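Local structure of beta-N-acetylglucosaminidase (Thermotoga maritima, 3WO8) at residues Y104-V109 and E159-G164; S99-Y104 and G154-E159; P90-F95 and R141-D146; K214-T219 and E321-F326. The protein probably hydrolyses terminal non-reducing N-acetyl-D-hexosamine residues from N-acetyl-beta-D-hexosaminides, as a dimeric family 3 glycoside hydrolase built on a TIM barrel. All blocks are in the same frame, centred on the assembly; numbering follows the deposited sequence.

Interaction 1 of 4, residues Y104-V109 and E159-G164; sequences YRYSRV and EGYLEG
Gly-160 brings helix 147-164 down onto Arg-108 of helix 100-117, where the axes of the two short segments approach to 6.7 Å at a signed crossing angle of -32°. A CB on Gly-160 would collide with Tyr-104 O and Ser-107 CB, so this closeness depends on the missing side chain; Gly-164 stands likewise against Arg-108 O. Backbone therefore meets backbone in a CA-H...O contact, Arg-108 CA to Gly-160 O 3.3 Å. On one flank, Tyr-104 has CG anti to its amide nitrogen (chi1 171°), which carries the ring across the gap until CD1 lies 3.4 Å from Gly-160 N. Glu-159 CB meets that ring at its edge, in plane. Further along, the Arg-108 and Glu-163 side chains run side by side, but their planar ends stand 84° apart. Glu-163 OE1 sits over a guanidinium face, 3.1 Å from Arg-108 NH1, a salt bridge of charges alone. On the other flank, Ser-107 CB lies over a face of Tyr-161, 3.9 Å from the ring centroid, while Ser-107 OG bonds back to Thr-103 O. A water in the plane of the Tyr-161 ring lies 2.7 Å from Tyr-161 OH and donates to Tyr-106 OH at 2.9 Å. A phenylalanine in place of Tyr-161 would probably leave this water without one of its two phenol partners. Arg-105 meets Phe-335 of the second subunit, whereas Tyr-161 packs on Ala-110 and Met-114 of helix 100-117 and on Val-166, just before strand 167-173.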
loop_
_atom_site.group_PDB
_atom_site.type_symbol
_atom_site.label_atom_id
_atom_site.label_comp_id
_atom_site.label_asym_id
_atom_site.label_seq_id
_atom_site.Cartn_x
_atom_site.Cartn_y
_atom_site.Cartn_z
ATOM N N TYR B 104 5.221 2.734 19.303
ATOM C CA TYR B 104 4.933 1.312 19.435
ATOM C C TYR B 104 3.817 0.940 18.431
ATOM O O TYR B 104 3.903 -0.066 17.708
ATOM C CB TYR B 104 4.511 0.954 20.883
ATOM C CG TYR B 104 4.001 -0.475 21.008
ATOM C CD1 TYR B 104 4.889 -1.543 21.102
ATOM C CD2 TYR B 104 2.626 -0.764 20.975
ATOM C CE1 TYR B 104 4.436 -2.862 21.175
ATOM C CE2 TYR B 104 2.154 -2.083 21.036
ATOM C CZ TYR B 104 3.059 -3.129 21.143
ATOM O OH TYR B 104 2.615 -4.441 21.233
ATOM N N ARG B 105 2.778 1.773 18.430
ATOM C CA ARG B 105 1.562 1.566 17.649
ATOM C C ARG B 105 1.869 1.514 16.166
ATOM O O ARG B 105 1.458 0.570 15.488
ATOM C CB ARG B 105 0.579 2.716 17.924
ATOM C CG ARG B 105 -0.825 2.249 18.220
ATOM C CD ARG B 105 -1.853 2.533 17.135
ATOM N NE ARG B 105 -2.820 3.548 17.560
ATOM C CZ ARG B 105 -4.046 3.683 17.051
ATOM N NH1 ARG B 105 -4.829 4.645 17.490
ATOM N NH2 ARG B 105 -4.490 2.889 16.077
ATOM N N TYR B 106 2.594 2.532 15.681
ATOM C CA TYR B 106 2.984 2.615 14.271
ATOM C C TYR B 106 3.816 1.394 13.878
ATOM O O TYR B 106 3.465 0.655 12.923
ATOM C CB TYR B 106 3.794 3.874 13.994
ATOM C CG TYR B 106 4.512 3.803 12.668
ATOM C CD1 TYR B 106 3.814 3.940 11.460
ATOM C CD2 TYR B 106 5.872 3.575 12.615
ATOM C CE1 TYR B 106 4.459 3.842 10.231
ATOM C CE2 TYR B 106 6.527 3.468 11.399
ATOM C CZ TYR B 106 5.834 3.590 10.205
ATOM O OH TYR B 106 6.545 3.477 9.015
ATOM N N SER B 107 4.893 1.188 14.653
ATOM C CA SER B 107 5.816 0.095 14.431
ATOM C C SER B 107 5.093 -1.199 14.314
ATOM O O SER B 107 5.434 -2.006 13.453
ATOM C CB SER B 107 6.847 0.025 15.535
ATOM O OG SER B 107 7.461 1.295 15.667
ATOM N N ARG B 108 4.067 -1.391 15.133
ATOM C CA ARG B 108 3.292 -2.625 15.088
ATOM C C ARG B 108 2.480 -2.747 13.788
ATOM O O ARG B 108 2.472 -3.833 13.128
ATOM C CB ARG B 108 2.366 -2.695 16.288
ATOM C CG ARG B 108 1.661 -4.038 16.486
ATOM C CD ARG B 108 0.561 -3.879 17.535
ATOM N NE ARG B 108 -0.246 -5.087 17.741
ATOM C CZ ARG B 108 -0.859 -5.424 18.889
ATOM N NH1 ARG B 108 -1.563 -6.551 18.943
ATOM N NH2 ARG B 108 -0.778 -4.662 19.990
ATOM N N VAL B 109 1.807 -1.662 13.393
ATOM C CA VAL B 109 1.044 -1.771 12.159
ATOM C C VAL B 109 2.003 -1.934 10.997
ATOM O O VAL B 109 1.733 -2.700 10.057
ATOM C CB VAL B 109 0.010 -0.628 11.870
ATOM C CG1 VAL B 109 -0.435 0.117 13.119
ATOM C CG2 VAL B 109 0.500 0.349 10.831
ATOM N N GLU B 159 9.825 -3.048 20.058
ATOM C CA GLU B 159 8.717 -3.860 20.581
ATOM C C GLU B 159 7.600 -3.963 19.553
ATOM O O GLU B 159 7.130 -5.071 19.246
ATOM C CB GLU B 159 8.143 -3.252 21.868
ATOM C CG GLU B 159 9.036 -3.398 23.106
ATOM C CD GLU B 159 8.710 -2.411 24.232
ATOM O OE1 GLU B 159 7.618 -1.788 24.207
ATOM O OE2 GLU B 159 9.564 -2.252 25.140
ATOM N N GLY B 160 7.196 -2.798 19.022
ATOM C CA GLY B 160 6.163 -2.724 17.976
ATOM C C GLY B 160 6.449 -3.644 16.796
ATOM O O GLY B 160 5.630 -4.497 16.425
ATOM N N TYR B 161 7.639 -3.509 16.226
ATOM C CA TYR B 161 7.983 -4.288 15.059
ATOM C C TYR B 161 7.995 -5.778 15.387
ATOM O O TYR B 161 7.643 -6.613 14.561
ATOM C CB TYR B 161 9.356 -3.881 14.518
ATOM C CG TYR B 161 9.435 -2.566 13.759
ATOM C CD1 TYR B 161 8.835 -2.413 12.510
ATOM C CD2 TYR B 161 10.150 -1.476 14.272
ATOM C CE1 TYR B 161 8.919 -1.200 11.813
ATOM C CE2 TYR B 161 10.226 -0.254 13.582
ATOM C CZ TYR B 161 9.610 -0.123 12.351
ATOM O OH TYR B 161 9.708 1.056 11.641
ATOM N N LEU B 162 8.448 -6.140 16.569
ATOM C CA LEU B 162 8.475 -7.578 16.892
ATOM C C LEU B 162 7.065 -8.096 17.104
ATOM O O LEU B 162 6.753 -9.213 16.688
ATOM C CB LEU B 162 9.304 -7.879 18.129
ATOM C CG LEU B 162 10.784 -7.582 17.961
ATOM C CD1 LEU B 162 11.342 -6.879 19.198
ATOM C CD2 LEU B 162 11.532 -8.881 17.642
ATOM N N GLU B 163 6.218 -7.286 17.747
ATOM C CA GLU B 163 4.859 -7.704 18.017
ATOM C C GLU B 163 4.249 -7.983 16.651
ATOM O O GLU B 163 3.589 -8.990 16.476
ATOM C CB GLU B 163 4.066 -6.614 18.767
ATOM C CG GLU B 163 3.133 -7.077 19.899
ATOM C CD GLU B 163 2.246 -8.275 19.542
ATOM O OE1 GLU B 163 1.120 -8.059 19.023
ATOM O OE2 GLU B 163 2.671 -9.435 19.805
ATOM N N GLY B 164 4.521 -7.102 15.673
ATOM C CA GLY B 164 3.933 -7.204 14.317
ATOM C C GLY B 164 4.441 -8.362 13.467
ATOM O O GLY B 164 3.749 -8.868 12.568
HETATM O O HOH W 1 8.356 1.200 9.283
#

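Interaction 2 of 4, residues S99-Y104 and G154-E159; sequences SPDVTY and GARACE
The guanidinium of Arg-156 lies nearly flat on the Tyr-104 ring, planes 17° apart and centres separated by 4.5 Å. Tyr-104 CB is over the middle of the charged group and Arg-156 NH2 is above Tyr-104 CD1 at 3.3 Å, so the stack is offset toward the root of the ring. Bends at chi2 (-94°) and chi3 fold the arginine back over its own helix, where NE and NH2 both grip Glu-159 OE1. Arg-156 NE donates to Glu-159 OE1 at 3.0 Å, and in both bonds the oxygen lies close to the guanidinium plane. This double grip holds the rotation of a group whose face rests on tyrosine. Asp-101 OD1 closes the salt-bridge network at another edge, pairing with Arg-156 NH1 at a modelled distance so short as to be doubtful, its carboxylate turned 81° from the guanidinium. The aliphatic part of Arg-156 is used as well, CG touching Pro-100 CB at 3.5 Å. An alanine in place of Arg-156 would probably leave Asp-101 without its cationic mate and uncover a face of Tyr-104. Beneath, Thr-103 CG2 meets Ala-157 CB at 3.7 Å; helix 203-211 packs on Ala-155, and Phe-95 of helix 92-96 borders Thr-103.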
loop_
_atom_site.group_PDB
_atom_site.type_symbol
_atom_site.label_atom_id
_atom_site.label_comp_id
_atom_site.label_asym_id
_atom_site.label_seq_id
_atom_site.Cartn_x
_atom_site.Cartn_y
_atom_site.Cartn_z
ATOM N N SER B 99 3.697 10.541 22.578
ATOM C CA SER B 99 3.831 9.436 23.475
ATOM C C SER B 99 4.579 8.296 22.746
ATOM O O SER B 99 4.318 8.004 21.576
ATOM C CB SER B 99 2.460 8.971 23.972
ATOM O OG SER B 99 2.556 7.656 24.504
ATOM N N PRO B 100 5.530 7.663 23.434
ATOM C CA PRO B 100 6.178 6.448 22.972
ATOM C C PRO B 100 5.221 5.330 22.596
ATOM O O PRO B 100 5.531 4.478 21.775
ATOM C CB PRO B 100 7.015 6.040 24.189
ATOM C CG PRO B 100 7.396 7.338 24.819
ATOM C CD PRO B 100 6.262 8.285 24.554
ATOM N N ASP B 101 4.057 5.336 23.220
ATOM C CA ASP B 101 3.017 4.392 22.896
ATOM C C ASP B 101 2.634 4.464 21.414
ATOM O O ASP B 101 2.442 3.419 20.780
ATOM C CB ASP B 101 1.820 4.599 23.837
ATOM C CG ASP B 101 2.087 4.076 25.268
ATOM O OD1 ASP B 101 3.113 3.400 25.511
ATOM O OD2 ASP B 101 1.258 4.336 26.161
ATOM N N VAL B 102 2.581 5.669 20.844
ATOM C CA VAL B 102 2.146 5.803 19.439
ATOM C C VAL B 102 3.209 5.216 18.476
ATOM O O VAL B 102 2.886 4.669 17.393
ATOM C CB VAL B 102 1.726 7.251 19.044
ATOM C CG1 VAL B 102 0.770 7.856 20.053
ATOM C CG2 VAL B 102 2.905 8.164 18.916
ATOM N N THR B 103 4.469 5.325 18.900
ATOM C CA THR B 103 5.583 4.811 18.155
ATOM C C THR B 103 5.479 3.302 18.123
ATOM O O THR B 103 5.617 2.678 17.053
ATOM C CB THR B 103 6.913 5.272 18.777
ATOM O OG1 THR B 103 7.103 6.687 18.532
ATOM C CG2 THR B 103 8.080 4.466 18.222
ATOM N N TYR B 104 5.221 2.734 19.303
ATOM C CA TYR B 104 4.933 1.312 19.435
ATOM C C TYR B 104 3.817 0.940 18.431
ATOM O O TYR B 104 3.903 -0.066 17.708
ATOM C CB TYR B 104 4.511 0.954 20.883
ATOM C CG TYR B 104 4.001 -0.475 21.008
ATOM C CD1 TYR B 104 4.889 -1.543 21.102
ATOM C CD2 TYR B 104 2.626 -0.764 20.975
ATOM C CE1 TYR B 104 4.436 -2.862 21.175
ATOM C CE2 TYR B 104 2.154 -2.083 21.036
ATOM C CZ TYR B 104 3.059 -3.129 21.143
ATOM O OH TYR B 104 2.615 -4.441 21.233
ATOM N N GLY B 154 12.867 4.281 20.771
ATOM C CA GLY B 154 13.565 3.175 20.140
ATOM C C GLY B 154 13.116 1.795 20.592
ATOM O O GLY B 154 13.002 0.825 19.772
ATOM N N ALA B 155 12.885 1.679 21.900
ATOM C CA ALA B 155 12.558 0.370 22.456
ATOM C C ALA B 155 11.115 0.106 22.158
ATOM O O ALA B 155 10.774 -0.975 21.676
ATOM C CB ALA B 155 12.832 0.289 23.948
ATOM N N ARG B 156 10.277 1.114 22.363
ATOM C CA ARG B 156 8.861 0.977 21.952
ATOM C C ARG B 156 8.747 0.544 20.480
ATOM O O ARG B 156 7.943 -0.323 20.137
ATOM C CB ARG B 156 8.097 2.281 22.171
ATOM C CG ARG B 156 8.132 2.794 23.609
ATOM C CD ARG B 156 6.952 2.378 24.476
ATOM N NE ARG B 156 6.552 0.973 24.333
ATOM C CZ ARG B 156 5.285 0.544 24.476
ATOM N NH1 ARG B 156 4.289 1.399 24.770
ATOM N NH2 ARG B 156 4.996 -0.743 24.309
ATOM N N ALA B 157 9.597 1.115 19.631
ATOM C CA ALA B 157 9.587 0.807 18.218
ATOM C C ALA B 157 10.005 -0.614 17.961
ATOM O O ALA B 157 9.397 -1.341 17.156
ATOM C CB ALA B 157 10.527 1.738 17.490
ATOM N N CYS B 158 11.066 -1.022 18.643
ATOM C CA CYS B 158 11.530 -2.377 18.450
ATOM C C CYS B 158 10.438 -3.348 18.915
ATOM O O CYS B 158 10.135 -4.331 18.220
ATOM C CB CYS B 158 12.853 -2.592 19.162
ATOM S SG CYS B 158 14.275 -1.753 18.405
ATOM N N GLU B 159 9.825 -3.048 20.058
ATOM C CA GLU B 159 8.717 -3.860 20.581
ATOM C C GLU B 159 7.600 -3.963 19.553
ATOM O O GLU B 159 7.130 -5.071 19.246
ATOM C CB GLU B 159 8.143 -3.252 21.868
ATOM C CG GLU B 159 9.036 -3.398 23.106
ATOM C CD GLU B 159 8.710 -2.411 24.232
ATOM O OE1 GLU B 159 7.618 -1.788 24.207
ATOM O OE2 GLU B 159 9.564 -2.252 25.140
#

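Interaction 3 of 4, residues P90-F95 and R141-D146; sequences PGNLAF and RSYGSD
Ser-142 OG has two partners: it accepts from Gly-144 N at 2.9 Å, closing an ST turn, and it bonds to Asp-128 O elsewhere in the same loop. The turn sets the Ser-142 carbonyl against the start of helix 92-96, where its oxygen lies 3.4 Å from Leu-93 CB. Leu-93 N is also near that oxygen, but the angle is too poor for a hydrogen bond. The principal side-chain meeting is between Asn-92 and Tyr-143. Asn-92 CG lies beside its backbone N and opposite the carbonyl carbon (chi1 -68°), which turns the amide onto the ring. The two planes are only 6° apart, Asn-92 CG standing 3.6 Å from Tyr-143 CE1 and displaced toward the rim. Asn-92 CB continues the same layer as a CH-pi contact, 3.9 Å from the Tyr-143 ring centroid. Asn-92 ND2 makes a weak bond of 3.4 Å to Arg-141 O. The backbone adds a straight CA-H...O contact, Tyr-143 CA to Asn-92 O at 3.3 Å with 166° at the hydrogen. Leu-93 CD1 touches Gly-144 CA at 3.7 Å. Outside the pair, Arg-141 is bound by Glu-76, and Leu-93 packs on Arg-441 of the second subunit. Two beta-alpha connections of a TIM barrel meet here, strand 70-72 to helix 100-117 (holding helix 92-96) and strand 121-122 to helix 147-164, at the end where such barrels carry their active sites.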
loop_
_atom_site.group_PDB
_atom_site.type_symbol
_atom_site.label_atom_id
_atom_site.label_comp_id
_atom_site.label_asym_id
_atom_site.label_seq_id
_atom_site.Cartn_x
_atom_site.Cartn_y
_atom_site.Cartn_z
ATOM N N PRO B 90 4.744 10.530 9.543
ATOM C CA PRO B 90 5.508 11.739 9.400
ATOM C C PRO B 90 6.991 11.590 9.698
ATOM O O PRO B 90 7.728 12.513 9.377
ATOM C CB PRO B 90 4.840 12.699 10.366
ATOM C CG PRO B 90 4.191 11.819 11.376
ATOM C CD PRO B 90 3.792 10.578 10.650
ATOM N N GLY B 91 7.426 10.467 10.288
ATOM C CA GLY B 91 8.823 10.299 10.712
ATOM C C GLY B 91 9.194 10.457 12.222
ATOM O O GLY B 91 8.555 11.205 12.990
ATOM N N ASN B 92 10.267 9.766 12.618
ATOM C CA ASN B 92 10.779 9.729 13.986
ATOM C C ASN B 92 10.890 11.065 14.728
ATOM O O ASN B 92 10.686 11.112 15.920
ATOM C CB ASN B 92 12.149 9.063 14.008
ATOM C CG ASN B 92 12.098 7.582 13.670
ATOM O OD1 ASN B 92 11.044 7.040 13.398
ATOM N ND2 ASN B 92 13.261 6.920 13.698
ATOM N N LEU B 93 11.229 12.146 14.056
ATOM C CA LEU B 93 11.332 13.430 14.752
ATOM C C LEU B 93 9.941 13.880 15.211
ATOM O O LEU B 93 9.720 14.219 16.373
ATOM C CB LEU B 93 11.992 14.483 13.869
ATOM C CG LEU B 93 12.414 15.753 14.611
ATOM C CD1 LEU B 93 13.457 15.429 15.675
ATOM C CD2 LEU B 93 12.931 16.843 13.670
ATOM N N ALA B 94 8.992 13.839 14.304
ATOM C CA ALA B 94 7.596 14.043 14.676
ATOM C C ALA B 94 7.144 13.125 15.827
ATOM O O ALA B 94 6.544 13.566 16.781
ATOM C CB ALA B 94 6.702 13.849 13.455
ATOM N N PHE B 95 7.429 11.848 15.710
ATOM C CA PHE B 95 7.015 10.886 16.703
ATOM C C PHE B 95 7.692 11.113 18.054
ATOM O O PHE B 95 7.153 10.726 19.099
ATOM C CB PHE B 95 7.334 9.458 16.218
ATOM C CG PHE B 95 6.181 8.769 15.540
ATOM C CD1 PHE B 95 5.182 8.196 16.277
ATOM C CD2 PHE B 95 6.114 8.674 14.180
ATOM C CE1 PHE B 95 4.124 7.533 15.670
ATOM C CE2 PHE B 95 5.077 8.010 13.560
ATOM C CZ PHE B 95 4.075 7.444 14.305
ATOM N N ARG B 141 14.983 12.007 10.446
ATOM C CA ARG B 141 15.094 10.566 10.659
ATOM C C ARG B 141 15.457 10.109 12.072
ATOM O O ARG B 141 15.605 8.893 12.317
ATOM C CB ARG B 141 16.191 10.022 9.753
ATOM C CG ARG B 141 15.825 9.958 8.302
ATOM C CD ARG B 141 17.012 9.524 7.481
ATOM N NE ARG B 141 17.434 8.169 7.833
ATOM C CZ ARG B 141 18.598 7.637 7.492
ATOM N NH1 ARG B 141 19.479 8.345 6.809
ATOM N NH2 ARG B 141 18.894 6.397 7.845
ATOM N N SER B 142 15.715 11.065 12.964
ATOM C CA SER B 142 16.061 10.755 14.338
ATOM C C SER B 142 14.849 11.062 15.190
ATOM O O SER B 142 14.118 12.000 14.911
ATOM C CB SER B 142 17.240 11.619 14.821
ATOM O OG SER B 142 17.276 11.730 16.250
ATOM N N TYR B 143 14.680 10.319 16.267
ATOM C CA TYR B 143 13.658 10.658 17.240
ATOM C C TYR B 143 13.853 12.042 17.833
ATOM O O TYR B 143 12.873 12.689 18.159
ATOM C CB TYR B 143 13.613 9.617 18.345
ATOM C CG TYR B 143 13.023 8.324 17.875
ATOM C CD1 TYR B 143 11.685 8.259 17.503
ATOM C CD2 TYR B 143 13.802 7.173 17.765
ATOM C CE1 TYR B 143 11.129 7.072 17.070
ATOM C CE2 TYR B 143 13.266 5.986 17.324
ATOM C CZ TYR B 143 11.922 5.937 16.982
ATOM O OH TYR B 143 11.345 4.756 16.548
ATOM N N GLY B 144 15.097 12.500 17.954
ATOM C CA GLY B 144 15.351 13.845 18.462
ATOM C C GLY B 144 16.724 13.974 19.085
ATOM O O GLY B 144 17.591 13.123 18.845
ATOM N N SER B 145 16.930 15.022 19.888
ATOM C CA SER B 145 18.262 15.270 20.487
ATOM C C SER B 145 18.435 14.725 21.915
ATOM O O SER B 145 19.509 14.233 22.256
ATOM C CB SER B 145 18.664 16.747 20.401
ATOM O OG SER B 145 17.640 17.589 20.876
ATOM N N ASP B 146 17.397 14.767 22.738
ATOM C CA ASP B 146 17.499 14.230 24.095
ATOM C C ASP B 146 17.565 12.711 24.028
ATOM O O ASP B 146 16.604 12.086 23.625
ATOM C CB ASP B 146 16.300 14.682 24.942
ATOM C CG ASP B 146 16.265 14.038 26.322
ATOM O OD1 ASP B 146 17.211 13.314 26.700
ATOM O OD2 ASP B 146 15.277 14.264 27.045
#

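Interaction 4 of 4, residues K214-T219 and E321-F326; sequences KVTVMT and EKYLAF
Lys-214 lies over one face of Phe-326, and Phe-326 in turn stands against Tyr-323, a layered order of three side chains. Lys-214 CE is 3.6 Å from the Phe-326 ring centroid and 16° off its normal. Lys-214 NZ is farther out, 4.5 Å from the Phe-326 ring centroid, and gives an off-centre cation-pi contact. A bend at chi3 (85°) brings the methylene rather than the charge over the ring. The opposite face of Phe-326 receives Tyr-323 O, and Phe-326 CZ stands 3.4 Å above the plane of the Tyr-323 ring. With CG of Phe-326 lying between its own N and C (chi1 64°), the ring is folded back along the helix and fits between lysine and tyrosine. Tyr-323 reaches farther: its OH donates to Val-215 O, met near the ring plane, at a modelled 2.5 Å whose exact length is doubtful. Leu-252 N offers the same hydroxyl a weak bond. Thr-216 CG2 adds a methyl contact of 3.7 Å to Tyr-323 CE2. Val-215 and Thr-216 stand at the entry to strand 216-219, so this contact joins the C-terminal part of helix 310-326 to the N-terminal rim of the parallel strands, the side of a TIM barrel away from its catalytic mouth.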
loop_
_atom_site.group_PDB
_atom_site.type_symbol
_atom_site.label_atom_id
_atom_site.label_comp_id
_atom_site.label_asym_id
_atom_site.label_seq_id
_atom_site.Cartn_x
_atom_site.Cartn_y
_atom_site.Cartn_z
ATOM N N LYS B 214 15.924 -10.017 20.906
ATOM C CA LYS B 214 15.513 -10.470 19.552
ATOM C C LYS B 214 15.766 -9.452 18.411
ATOM O O LYS B 214 15.615 -9.759 17.234
ATOM C CB LYS B 214 14.064 -10.958 19.567
ATOM C CG LYS B 214 13.917 -12.294 20.278
ATOM C CD LYS B 214 12.520 -12.897 20.209
ATOM C CE LYS B 214 12.313 -13.692 18.930
ATOM N NZ LYS B 214 11.102 -14.567 18.969
ATOM N N VAL B 215 16.201 -8.265 18.789
ATOM C CA VAL B 215 16.763 -7.256 17.886
ATOM C C VAL B 215 18.069 -7.604 17.104
ATOM O O VAL B 215 18.880 -8.440 17.532
ATOM C CB VAL B 215 17.041 -6.014 18.757
ATOM C CG1 VAL B 215 17.929 -5.009 18.067
ATOM C CG2 VAL B 215 15.722 -5.379 19.198
ATOM N N THR B 216 18.274 -6.929 15.964
ATOM C CA THR B 216 19.599 -6.853 15.332
ATOM C C THR B 216 20.185 -5.441 15.353
ATOM O O THR B 216 19.471 -4.457 15.559
ATOM C CB THR B 216 19.621 -7.302 13.876
ATOM O OG1 THR B 216 19.296 -6.197 13.042
ATOM C CG2 THR B 216 18.669 -8.425 13.629
ATOM N N VAL B 217 21.502 -5.370 15.135
ATOM C CA VAL B 217 22.268 -4.116 15.205
ATOM C C VAL B 217 23.093 -3.853 13.942
ATOM O O VAL B 217 23.830 -4.719 13.467
ATOM C CB VAL B 217 23.250 -4.115 16.381
ATOM C CG1 VAL B 217 23.981 -2.796 16.448
ATOM C CG2 VAL B 217 22.509 -4.334 17.685
ATOM N N MET B 218 22.962 -2.653 13.400
ATOM C CA MET B 218 23.762 -2.292 12.261
ATOM C C MET B 218 24.835 -1.322 12.723
ATOM O O MET B 218 24.648 -0.406 13.538
ATOM C CB MET B 218 22.927 -1.688 11.135
ATOM C CG MET B 218 23.718 -1.219 9.920
ATOM S SD MET B 218 22.749 -0.328 8.669
ATOM C CE MET B 218 22.080 -1.740 7.807
ATOM N N THR B 219 25.967 -1.528 12.120
ATOM C CA THR B 219 27.175 -0.881 12.496
ATOM C C THR B 219 27.301 0.473 11.771
ATOM O O THR B 219 26.774 0.651 10.659
ATOM C CB THR B 219 28.263 -1.893 12.137
ATOM O OG1 THR B 219 29.226 -1.935 13.172
ATOM C CG2 THR B 219 28.851 -1.593 10.796
ATOM N N GLU B 321 21.643 -18.413 12.175
ATOM C CA GLU B 321 20.633 -19.480 12.132
ATOM C C GLU B 321 19.619 -19.417 13.279
ATOM O O GLU B 321 18.479 -19.875 13.138
ATOM C CB GLU B 321 21.301 -20.834 12.083
ATOM C CG GLU B 321 21.997 -21.069 10.751
ATOM C CD GLU B 321 22.840 -22.324 10.749
ATOM O OE1 GLU B 321 23.360 -22.660 11.828
ATOM O OE2 GLU B 321 22.968 -22.965 9.679
ATOM N N LYS B 322 20.058 -18.834 14.386
ATOM C CA LYS B 322 19.236 -18.592 15.537
ATOM C C LYS B 322 18.131 -17.608 15.164
ATOM O O LYS B 322 16.956 -17.807 15.452
ATOM C CB LYS B 322 20.097 -18.005 16.677
ATOM C CG LYS B 322 19.395 -17.984 18.034
ATOM C CD LYS B 322 20.355 -17.667 19.185
ATOM C CE LYS B 322 20.310 -16.207 19.655
ATOM N NZ LYS B 322 19.730 -16.047 21.018
ATOM N N TYR B 323 18.534 -16.518 14.529
ATOM C CA TYR B 323 17.608 -15.468 14.172
ATOM C C TYR B 323 16.631 -15.980 13.126
ATOM O O TYR B 323 15.427 -15.810 13.236
ATOM C CB TYR B 323 18.385 -14.290 13.666
ATOM C CG TYR B 323 18.764 -13.380 14.777
ATOM C CD1 TYR B 323 19.724 -13.717 15.694
ATOM C CD2 TYR B 323 18.150 -12.159 14.912
ATOM C CE1 TYR B 323 20.079 -12.847 16.716
ATOM C CE2 TYR B 323 18.490 -11.292 15.930
ATOM C CZ TYR B 323 19.450 -11.648 16.834
ATOM O OH TYR B 323 19.737 -10.745 17.827
ATOM N N LEU B 324 17.194 -16.645 12.140
ATOM C CA LEU B 324 16.447 -17.289 11.123
ATOM C C LEU B 324 15.417 -18.234 11.721
ATOM O O LEU B 324 14.256 -18.266 11.278
ATOM C CB LEU B 324 17.408 -18.056 10.227
ATOM C CG LEU B 324 17.117 -18.028 8.741
ATOM C CD1 LEU B 324 16.838 -16.635 8.227
ATOM C CD2 LEU B 324 18.296 -18.637 7.996
ATOM N N ALA B 325 15.828 -19.002 12.727
ATOM C CA ALA B 325 14.925 -19.970 13.356
ATOM C C ALA B 325 13.770 -19.338 14.126
ATOM O O ALA B 325 12.770 -19.996 14.322
ATOM C CB ALA B 325 15.683 -20.913 14.260
ATOM N N PHE B 326 13.879 -18.087 14.564
ATOM C CA PHE B 326 12.701 -17.406 15.115
ATOM C C PHE B 326 12.046 -16.356 14.205
ATOM O O PHE B 326 11.068 -15.752 14.577
ATOM C CB PHE B 326 12.949 -16.846 16.536
ATOM C CG PHE B 326 13.999 -15.777 16.632
ATOM C CD1 PHE B 326 13.907 -14.598 15.918
ATOM C CD2 PHE B 326 15.059 -15.934 17.511
ATOM C CE1 PHE B 326 14.883 -13.617 16.048
ATOM C CE2 PHE B 326 16.035 -14.961 17.643
ATOM C CZ PHE B 326 15.947 -13.793 16.912
#

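All four contacts lie within the TIM-barrel part of the chain. Interactions 1 and 2 are successive levels of one helix pair, 100-117 with 147-164; their centres are about 7 Å apart and they share Tyr-104 and Glu-159. Interaction 3 extends the line, about 12 Å from interaction 2, centre to centre, through the short helix and loop that lead into those two helices. Along the chain these three cross one another, whereas interaction 4 follows in series. It lies about 17 Å from interaction 1, centre to centre, and touches it where Leu-162 packs on Lys-214. Interactions 1 to 3 also border the second subunit, so this flank of the barrel serves the dimer; interaction 4 does not.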